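Local coordinates for F-actin-capping protein subunit alpha (Dictyostelium discoideum, PDB 4AKR) that caps actin filaments by binding their fast-growing barbed ends independently of calcium, blocking subunit exchange there without severing the filament, at residues W167-T172 and K230-L235; D119-K124 and N223-I228; C173-K176 and N181-S184; Y138-K141 and I146-T149. All coordinates share one frame; numbering follows the deposited sequence.

In the fold
The four contacts share one structural unit: the antiparallel sheet 134-142, 145-158, 163-175, 181-194, 198-213 and the two helices, 112-129 and 217-248, packed against it. Contacts 3 and 4 are hairpin pairings in the sheet, with centres about 10 Å apart; strands 145-158 and 163-175 are neighbours and join them. Contact 1 sets helix 217-248 on strand 163-175, and contact 2, about 11 Å from it between centres, sets that helix against helix 112-129. Contact 4 closes before contacts 1 and 3 open, whereas contacts 1 and 2 interleave along the chain. Local hairpins therefore build the sheet, and the late helix ties distant parts of the sequence across it.

Contact 1 of 4, residues W167-T172 and K230-L235; sequences WRSVWT and KAELNL
Glu232, extending from helix 217-248, brings OE2 between Ser169 and Trp171 on strand 163-175. Hydrogen bonding dominates. Ser169 OG donates to Glu232 OE2 over 2.8 Å, from the syn side but tilted out of the carboxylate plane. Trp171 NE1 gives the second bond to Glu232 OE2, also 2.8 Å long and fairly straight, with an N-H...O angle of 164°. This donor stands above the carboxylate, 44° out of its plane, yet the oxygen lies close to the indole plane, so the N-H itself is well aimed. The two donors come from opposite faces of the carboxylate. Behind them, Trp167 NE1 donates to Ser169 OG at 2.9 Å, which helps orient the hydroxyl. Glu232 OE1 is taken up by the hydroxyls of Tyr125 and Tyr130, so both oxygens of this buried group have partners.

Apolar contact is slighter: Trp171 CH2 touches Ala231 CB at 3.8 Å, and Trp171 CZ2 lies 4.0 Å from Glu232 CG. The extended glutamate chain (chi2 -158°) carries OE2 out to the strand's side chains, the segment axes being 12.0 Å apart. Cut back to an alanine here, Glu232 would probably leave the Ser169 and Trp171 donors without their acceptor and both tyrosine hydroxyls without the oxygen they share. The arrangement belongs to the capping-protein fold, in which the long helix 217-248, following the sheet's last strand, lies across the antiparallel sheet.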
# COMPACT_ATOMS: atom_id res chain seq x y z
N TRP A 167 4.22 2.80 -13.48
CA TRP A 167 3.05 3.18 -14.26
C TRP A 167 3.00 2.15 -15.38
O TRP A 167 3.98 1.96 -16.10
CB TRP A 167 3.20 4.59 -14.84
CG TRP A 167 2.03 5.01 -15.71
CD1 TRP A 167 1.63 4.44 -16.90
CD2 TRP A 167 1.12 6.10 -15.47
NE1 TRP A 167 0.53 5.10 -17.39
CE2 TRP A 167 0.20 6.12 -16.54
CE3 TRP A 167 0.99 7.05 -14.45
CZ2 TRP A 167 -0.84 7.05 -16.62
CZ3 TRP A 167 -0.04 7.98 -14.53
CH2 TRP A 167 -0.94 7.97 -15.60
N ARG A 168 1.86 1.48 -15.50
CA ARG A 168 1.67 0.47 -16.53
C ARG A 168 0.44 0.80 -17.36
O ARG A 168 -0.63 1.05 -16.81
CB ARG A 168 1.49 -0.91 -15.91
CG ARG A 168 2.74 -1.57 -15.41
CD ARG A 168 2.41 -2.84 -14.64
NE ARG A 168 1.84 -2.53 -13.34
CZ ARG A 168 1.27 -3.42 -12.54
NH1 ARG A 168 1.19 -4.69 -12.91
NH2 ARG A 168 0.78 -3.05 -11.36
N SER A 169 0.60 0.81 -18.67
CA SER A 169 -0.49 1.07 -19.61
C SER A 169 -0.50 -0.04 -20.64
O SER A 169 0.54 -0.37 -21.22
CB SER A 169 -0.32 2.41 -20.33
OG SER A 169 -0.57 3.51 -19.49
N VAL A 170 -1.66 -0.65 -20.85
CA VAL A 170 -1.81 -1.70 -21.86
C VAL A 170 -3.05 -1.37 -22.66
O VAL A 170 -4.18 -1.48 -22.16
CB VAL A 170 -1.96 -3.10 -21.22
CG1 VAL A 170 -2.27 -4.13 -22.30
CG2 VAL A 170 -0.67 -3.50 -20.50
N TRP A 171 -2.84 -0.92 -23.90
CA TRP A 171 -3.93 -0.57 -24.80
C TRP A 171 -4.03 -1.59 -25.91
O TRP A 171 -3.07 -1.84 -26.64
CB TRP A 171 -3.71 0.81 -25.43
CG TRP A 171 -3.96 1.96 -24.50
CD1 TRP A 171 -3.07 2.53 -23.64
CD2 TRP A 171 -5.21 2.62 -24.28
NE1 TRP A 171 -3.69 3.50 -22.90
CE2 TRP A 171 -5.00 3.58 -23.27
CE3 TRP A 171 -6.49 2.49 -24.84
CZ2 TRP A 171 -6.02 4.41 -22.80
CZ3 TRP A 171 -7.51 3.32 -24.38
CH2 TRP A 171 -7.26 4.27 -23.37
N THR A 172 -5.22 -2.16 -26.05
CA THR A 172 -5.46 -3.16 -27.08
C THR A 172 -6.35 -2.55 -28.14
O THR A 172 -7.49 -2.20 -27.86
CB THR A 172 -6.15 -4.37 -26.46
OG1 THR A 172 -5.33 -4.88 -25.41
CG2 THR A 172 -6.40 -5.43 -27.51
N LYS A 230 -5.37 11.25 -25.35
CA LYS A 230 -6.37 12.13 -24.78
C LYS A 230 -6.98 11.44 -23.57
O LYS A 230 -7.15 12.06 -22.52
CB LYS A 230 -7.46 12.42 -25.81
CG LYS A 230 -8.49 13.45 -25.36
CD LYS A 230 -9.90 13.05 -25.79
CE LYS A 230 -10.94 14.04 -25.29
NZ LYS A 230 -10.81 15.37 -25.95
N ALA A 231 -7.30 10.16 -23.72
CA ALA A 231 -7.87 9.40 -22.62
C ALA A 231 -6.93 9.40 -21.41
O ALA A 231 -7.38 9.64 -20.29
CB ALA A 231 -8.14 7.97 -23.07
N GLU A 232 -5.64 9.17 -21.65
CA GLU A 232 -4.66 9.15 -20.56
C GLU A 232 -4.43 10.52 -19.94
O GLU A 232 -4.17 10.64 -18.74
CB GLU A 232 -3.32 8.56 -21.04
CG GLU A 232 -3.41 7.10 -21.48
CD GLU A 232 -2.06 6.37 -21.44
OE1 GLU A 232 -1.01 7.02 -21.61
OE2 GLU A 232 -2.07 5.14 -21.26
N LEU A 233 -4.54 11.57 -20.75
CA LEU A 233 -4.38 12.93 -20.24
C LEU A 233 -5.52 13.20 -19.26
O LEU A 233 -5.31 13.73 -18.17
CB LEU A 233 -4.44 13.96 -21.37
CG LEU A 233 -4.75 15.39 -20.93
CD1 LEU A 233 -3.77 15.83 -19.86
CD2 LEU A 233 -4.70 16.33 -22.14
N ASN A 234 -6.73 12.83 -19.66
CA ASN A 234 -7.89 13.02 -18.81
C ASN A 234 -7.77 12.23 -17.53
O ASN A 234 -8.05 12.74 -16.45
CB ASN A 234 -9.16 12.61 -19.56
CG ASN A 234 -9.58 13.65 -20.58
OD1 ASN A 234 -9.33 14.84 -20.40
ND2 ASN A 234 -10.22 13.20 -21.65
N LEU A 235 -7.34 10.97 -17.64
CA LEU A 235 -7.17 10.14 -16.46
C LEU A 235 -6.11 10.74 -15.53
O LEU A 235 -6.26 10.71 -14.31
CB LEU A 235 -6.75 8.73 -16.87
CG LEU A 235 -6.27 7.85 -15.71
CD1 LEU A 235 -7.34 7.79 -14.62
CD2 LEU A 235 -5.94 6.46 -16.22

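Contact 2 of 4, residues D119-K124 and N223-I228; sequences DEEATK and NAFKAI
Phe225 projects from helix 217-248 and lays one ring face on the backbone of helix 112-129 at Glu121 and Ala122. Its CB starts the approach, 4.2 Å from Glu121 CB. At CG the ring has come within 3.7 Å of Glu121 CB. The two sides of the ring then part company: CD2 presses on Glu121 CB at 3.3 Å, the shortest approach between the segments, while CD1 lies on the side nearer the carbonyl oxygen of Glu121. Farther out, CE2 still borders Glu121 CB, but CE1 has passed on to Ala122 CA, 3.5 Å away. The tip, CZ, ends against Ala122, with CB of that residue 3.4 Å away.

Over the ring centre sits the carbonyl carbon of Glu121, 4.0 Å above the mean plane of the Phe225 ring, and Ala122 N lies on the same face nearer the rim. This is helix-to-helix packing on one layer of the capping-protein fold, where helices 112-129 and 217-248 lie on the same side of the antiparallel sheet: Ala122 also touches Val137, and Ile228 rests on Trp171 and Cys173. Phe118 and Tyr125 of helix 112-129 extend the aromatic surroundings of Phe225.

Only the root of Glu121 serves the ring. A bend at chi2 (-56°) turns its carboxylate away from Phe225, and Glu121 OE2 forms a salt bridge with Lys124 NZ, one turn on, at 2.7 Å.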
# COMPACT_ATOMS: atom_id res chain seq x y z
N ASP A 119 3.84 1.15 -34.05
CA ASP A 119 5.07 1.20 -33.28
C ASP A 119 5.73 2.59 -33.34
O ASP A 119 6.22 3.07 -32.32
CB ASP A 119 6.04 0.11 -33.77
CG ASP A 119 7.00 -0.33 -32.69
OD1 ASP A 119 7.09 0.37 -31.66
OD2 ASP A 119 7.67 -1.37 -32.87
N GLU A 120 5.72 3.23 -34.50
CA GLU A 120 6.32 4.57 -34.62
C GLU A 120 5.64 5.55 -33.66
O GLU A 120 6.29 6.38 -33.02
CB GLU A 120 6.18 5.15 -36.04
CG GLU A 120 6.98 4.47 -37.14
CD GLU A 120 6.89 5.22 -38.48
OE1 GLU A 120 5.78 5.72 -38.82
OE2 GLU A 120 7.92 5.32 -39.19
N GLU A 121 4.32 5.45 -33.57
CA GLU A 121 3.55 6.33 -32.71
C GLU A 121 3.74 6.03 -31.22
O GLU A 121 3.87 6.94 -30.40
CB GLU A 121 2.07 6.27 -33.09
CG GLU A 121 1.78 6.71 -34.52
CD GLU A 121 2.31 8.11 -34.80
OE1 GLU A 121 1.96 9.05 -34.05
OE2 GLU A 121 3.07 8.27 -35.78
N ALA A 122 3.77 4.75 -30.86
CA ALA A 122 3.95 4.37 -29.46
C ALA A 122 5.31 4.87 -28.97
O ALA A 122 5.43 5.35 -27.84
CB ALA A 122 3.86 2.86 -29.30
N THR A 123 6.32 4.78 -29.82
CA THR A 123 7.66 5.22 -29.47
C THR A 123 7.69 6.72 -29.16
O THR A 123 8.16 7.12 -28.09
CB THR A 123 8.67 4.88 -30.60
OG1 THR A 123 8.65 3.47 -30.84
CG2 THR A 123 10.07 5.28 -30.19
N LYS A 124 7.17 7.54 -30.07
CA LYS A 124 7.13 8.99 -29.87
C LYS A 124 6.26 9.36 -28.66
O LYS A 124 6.62 10.23 -27.86
CB LYS A 124 6.58 9.70 -31.11
CG LYS A 124 7.47 9.55 -32.35
CD LYS A 124 6.87 10.22 -33.60
CE LYS A 124 5.67 9.46 -34.15
NZ LYS A 124 5.20 9.97 -35.48
N ASN A 223 -4.26 8.40 -35.50
CA ASN A 223 -5.53 8.73 -34.88
C ASN A 223 -5.84 7.86 -33.68
O ASN A 223 -6.60 8.27 -32.81
CB ASN A 223 -6.64 8.66 -35.92
CG ASN A 223 -6.42 9.66 -37.05
OD1 ASN A 223 -6.09 10.81 -36.81
ND2 ASN A 223 -6.60 9.21 -38.29
N ALA A 224 -5.24 6.68 -33.60
CA ALA A 224 -5.49 5.81 -32.47
C ALA A 224 -4.77 6.40 -31.26
O ALA A 224 -5.30 6.41 -30.15
CB ALA A 224 -4.98 4.40 -32.74
N PHE A 225 -3.57 6.90 -31.50
CA PHE A 225 -2.77 7.50 -30.43
C PHE A 225 -3.26 8.87 -30.02
O PHE A 225 -3.01 9.31 -28.90
CB PHE A 225 -1.29 7.53 -30.84
CG PHE A 225 -0.56 6.28 -30.47
CD1 PHE A 225 0.00 6.13 -29.21
CD2 PHE A 225 -0.53 5.19 -31.35
CE1 PHE A 225 0.58 4.93 -28.82
CE2 PHE A 225 0.03 3.99 -30.97
CZ PHE A 225 0.59 3.85 -29.71
N LYS A 226 -3.97 9.56 -30.91
CA LYS A 226 -4.52 10.85 -30.55
C LYS A 226 -5.59 10.55 -29.51
O LYS A 226 -5.69 11.23 -28.48
CB LYS A 226 -5.14 11.54 -31.77
CG LYS A 226 -4.17 12.37 -32.58
CD LYS A 226 -4.88 13.21 -33.63
CE LYS A 226 -3.88 14.09 -34.35
NZ LYS A 226 -4.53 14.81 -35.48
N ALA A 227 -6.39 9.52 -29.77
CA ALA A 227 -7.45 9.11 -28.86
C ALA A 227 -6.88 8.59 -27.55
O ALA A 227 -7.24 9.06 -26.47
CB ALA A 227 -8.32 8.05 -29.52
N ILE A 228 -5.97 7.61 -27.65
CA ILE A 228 -5.33 7.03 -26.47
C ILE A 228 -4.65 8.09 -25.60
O ILE A 228 -4.77 8.06 -24.38
CB ILE A 228 -4.27 5.97 -26.88
CG1 ILE A 228 -4.95 4.70 -27.36
CG2 ILE A 228 -3.35 5.66 -25.71
CD1 ILE A 228 -3.97 3.66 -27.89

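Contact 3 of 4, residues C173-K176 and N181-S184; sequences CTFK and NVTS
Thr174 O receives the backbone N-H of Thr183 at 2.9 Å, with an N-H...O angle of 162°. The same oxygen also takes a CA-H...O contact from Val182 CA, 3.4 Å away. The return bond, Thr174 N to Thr183 O, measures 3.0 Å and completes an antiparallel hydrogen-bonded pair. Next to it, Cys173 and Ser184 form a non-hydrogen-bonded pair, their side chains on the opposite sheet face from those of the two threonines.

Val182 does most of the apolar work, its two methyls dividing the task. CG2 lies 3.5 Å from Phe175 CB and 3.7 Å from Phe175 CG, the two side chains running alongside each other. CG1 meets Cys173 CB at 3.8 Å. Phe175 chi1 of 58° carries its ring away from strand 181-194, toward Ile146, Ile148 and the ring of Tyr114, which it meets edge-to-face. Without the two methyls, as with an alanine here, a gap would probably open and the packing against CB and CG of Phe175 and CB of Cys173 would be lost. Paired backbone bonds thus set the register at this hairpin end, with the buried Val182 and Phe175 in apolar contact beside them.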
# COMPACT_ATOMS: atom_id res chain seq x y z
N CYS A 173 -5.82 -2.43 -29.35
CA CYS A 173 -6.54 -1.82 -30.45
C CYS A 173 -6.95 -2.81 -31.53
O CYS A 173 -6.10 -3.44 -32.17
CB CYS A 173 -5.67 -0.72 -31.08
SG CYS A 173 -4.81 0.28 -29.85
N THR A 174 -8.26 -2.93 -31.74
CA THR A 174 -8.81 -3.86 -32.72
C THR A 174 -9.51 -3.13 -33.86
O THR A 174 -10.21 -2.13 -33.66
CB THR A 174 -9.80 -4.83 -32.05
OG1 THR A 174 -9.14 -5.53 -30.99
CG2 THR A 174 -10.29 -5.85 -33.05
N PHE A 175 -9.33 -3.64 -35.08
CA PHE A 175 -9.93 -2.99 -36.24
C PHE A 175 -9.91 -3.80 -37.53
O PHE A 175 -9.09 -4.71 -37.70
CB PHE A 175 -9.23 -1.66 -36.50
CG PHE A 175 -7.74 -1.80 -36.72
CD1 PHE A 175 -6.86 -1.88 -35.64
CD2 PHE A 175 -7.22 -1.85 -38.01
CE1 PHE A 175 -5.48 -2.02 -35.84
CE2 PHE A 175 -5.84 -1.99 -38.23
CZ PHE A 175 -4.97 -2.07 -37.14
N LYS A 176 -10.83 -3.47 -38.42
CA LYS A 176 -10.92 -4.10 -39.74
C LYS A 176 -10.01 -3.20 -40.57
O LYS A 176 -10.20 -1.99 -40.61
CB LYS A 176 -12.36 -4.04 -40.26
CG LYS A 176 -12.58 -4.68 -41.63
CD LYS A 176 -14.06 -4.59 -42.02
CE LYS A 176 -14.38 -5.39 -43.29
NZ LYS A 176 -15.85 -5.41 -43.56
N ASN A 181 -13.98 1.53 -37.63
CA ASN A 181 -13.30 2.24 -36.55
C ASN A 181 -12.37 1.31 -35.83
O ASN A 181 -12.47 0.09 -35.95
CB ASN A 181 -14.30 2.73 -35.50
CG ASN A 181 -15.22 3.80 -36.02
OD1 ASN A 181 -16.30 4.01 -35.46
ND2 ASN A 181 -14.81 4.49 -37.07
N VAL A 182 -11.48 1.91 -35.05
CA VAL A 182 -10.54 1.17 -34.23
C VAL A 182 -11.09 1.28 -32.82
O VAL A 182 -11.36 2.38 -32.34
CB VAL A 182 -9.14 1.79 -34.24
CG1 VAL A 182 -8.25 1.09 -33.20
CG2 VAL A 182 -8.53 1.69 -35.63
N THR A 183 -11.28 0.15 -32.16
CA THR A 183 -11.77 0.17 -30.80
C THR A 183 -10.56 -0.13 -29.91
O THR A 183 -9.98 -1.21 -29.99
CB THR A 183 -12.85 -0.89 -30.56
OG1 THR A 183 -14.00 -0.56 -31.35
CG2 THR A 183 -13.25 -0.93 -29.08
N SER A 184 -10.20 0.84 -29.08
CA SER A 184 -9.06 0.70 -28.18
C SER A 184 -9.50 0.59 -26.72
O SER A 184 -10.13 1.50 -26.17
CB SER A 184 -8.12 1.90 -28.34
OG SER A 184 -7.73 2.05 -29.69

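Contact 4 of 4, residues Y138-K141 and I146-T149; sequences YGTK and IKIT
Segments 138-141 and 146-149 run antiparallel, their axes 4.8 Å apart at closest approach and 163° between their directions. Tyr138 with Thr149 and Thr140 with Lys147 are the hydrogen-bonded pairs. Tyr138 N reaches Thr149 O at 3.0 Å, and Thr149 N answers to Tyr138 O at the same length. In the other pair, Lys147 N meets Thr140 O at 2.9 Å, while the return bond, Thr140 N to Lys147 O, is weak, bent to 135°. Between them, Ile148 CA adds a CA-H...O contact to Tyr138 O at 3.4 Å.

On the face bearing Thr140 and Lys147, the two side chains run side by side: the lysine chain bends at chi3 and sets CE 3.6 Å from Thr140 CG2. Thr140 OG1 is engaged elsewhere, by Glu108. Tyr138 shares this face, its CD2 lying obliquely 3.8 Å from Thr149 O, and its hydroxyl bonds to Thr69. On the other face, Ile148 turns CD1 back over the opposite strand (chi2 -56°), to 3.8 Å from Gly139 CA. Gly139 has no side chain, and the methyl lies directly against its CA. Helix 112-129 covers this side, with Ile148 against Phe118 and Ile146 against Tyr114.

This is a beta hairpin of the capping-protein fold: its first strand, 134-142, is an outermost strand of the antiparallel sheet within this chain, and its second, 145-158, pairs onward with strand 163-175.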
# COMPACT_ATOMS: atom_id res chain seq x y z
N TYR A 138 2.83 -5.18 -30.21
CA TYR A 138 2.65 -6.50 -30.80
C TYR A 138 1.49 -6.48 -31.79
O TYR A 138 0.65 -5.59 -31.75
CB TYR A 138 2.34 -7.51 -29.69
CG TYR A 138 3.31 -7.48 -28.54
CD1 TYR A 138 4.58 -8.05 -28.65
CD2 TYR A 138 2.96 -6.89 -27.32
CE1 TYR A 138 5.48 -8.05 -27.57
CE2 TYR A 138 3.85 -6.89 -26.23
CZ TYR A 138 5.10 -7.47 -26.36
OH TYR A 138 5.95 -7.52 -25.28
N GLY A 139 1.45 -7.47 -32.67
CA GLY A 139 0.37 -7.54 -33.65
C GLY A 139 -0.05 -8.97 -33.92
O GLY A 139 0.75 -9.89 -33.79
N THR A 140 -1.31 -9.15 -34.29
CA THR A 140 -1.83 -10.49 -34.59
C THR A 140 -3.19 -10.41 -35.26
O THR A 140 -3.93 -9.44 -35.07
CB THR A 140 -1.96 -11.32 -33.31
OG1 THR A 140 -2.32 -12.67 -33.65
CG2 THR A 140 -3.04 -10.75 -32.41
N LYS A 141 -3.50 -11.42 -36.07
CA LYS A 141 -4.77 -11.48 -36.78
C LYS A 141 -5.85 -12.12 -35.91
O LYS A 141 -5.62 -13.17 -35.29
CB LYS A 141 -4.63 -12.29 -38.07
CG LYS A 141 -3.84 -11.59 -39.17
CD LYS A 141 -3.65 -12.49 -40.38
CE LYS A 141 -2.73 -13.66 -40.07
NZ LYS A 141 -1.34 -13.21 -39.81
N ILE A 146 -7.55 -7.12 -37.29
CA ILE A 146 -6.24 -7.01 -36.65
C ILE A 146 -6.25 -6.47 -35.22
O ILE A 146 -6.93 -5.48 -34.92
CB ILE A 146 -5.29 -6.10 -37.45
CG1 ILE A 146 -5.00 -6.72 -38.82
CG2 ILE A 146 -3.99 -5.88 -36.67
CD1 ILE A 146 -4.32 -5.78 -39.78
N LYS A 147 -5.49 -7.11 -34.35
CA LYS A 147 -5.38 -6.65 -32.98
C LYS A 147 -3.95 -6.16 -32.72
O LYS A 147 -2.99 -6.92 -32.85
CB LYS A 147 -5.72 -7.77 -31.98
CG LYS A 147 -5.49 -7.33 -30.53
CD LYS A 147 -5.88 -8.39 -29.50
CE LYS A 147 -4.94 -9.58 -29.53
NZ LYS A 147 -5.20 -10.51 -28.39
N ILE A 148 -3.81 -4.89 -32.38
CA ILE A 148 -2.50 -4.32 -32.08
C ILE A 148 -2.47 -4.02 -30.60
O ILE A 148 -3.28 -3.24 -30.11
CB ILE A 148 -2.24 -3.01 -32.86
CG1 ILE A 148 -2.30 -3.29 -34.36
CG2 ILE A 148 -0.89 -2.42 -32.46
CD1 ILE A 148 -1.35 -4.38 -34.82
N THR A 149 -1.54 -4.65 -29.87
CA THR A 149 -1.42 -4.44 -28.44
C THR A 149 -0.24 -3.54 -28.08
O THR A 149 0.91 -3.85 -28.40
CB THR A 149 -1.26 -5.78 -27.70
OG1 THR A 149 -2.32 -6.67 -28.10
CG2 THR A 149 -1.33 -5.57 -26.20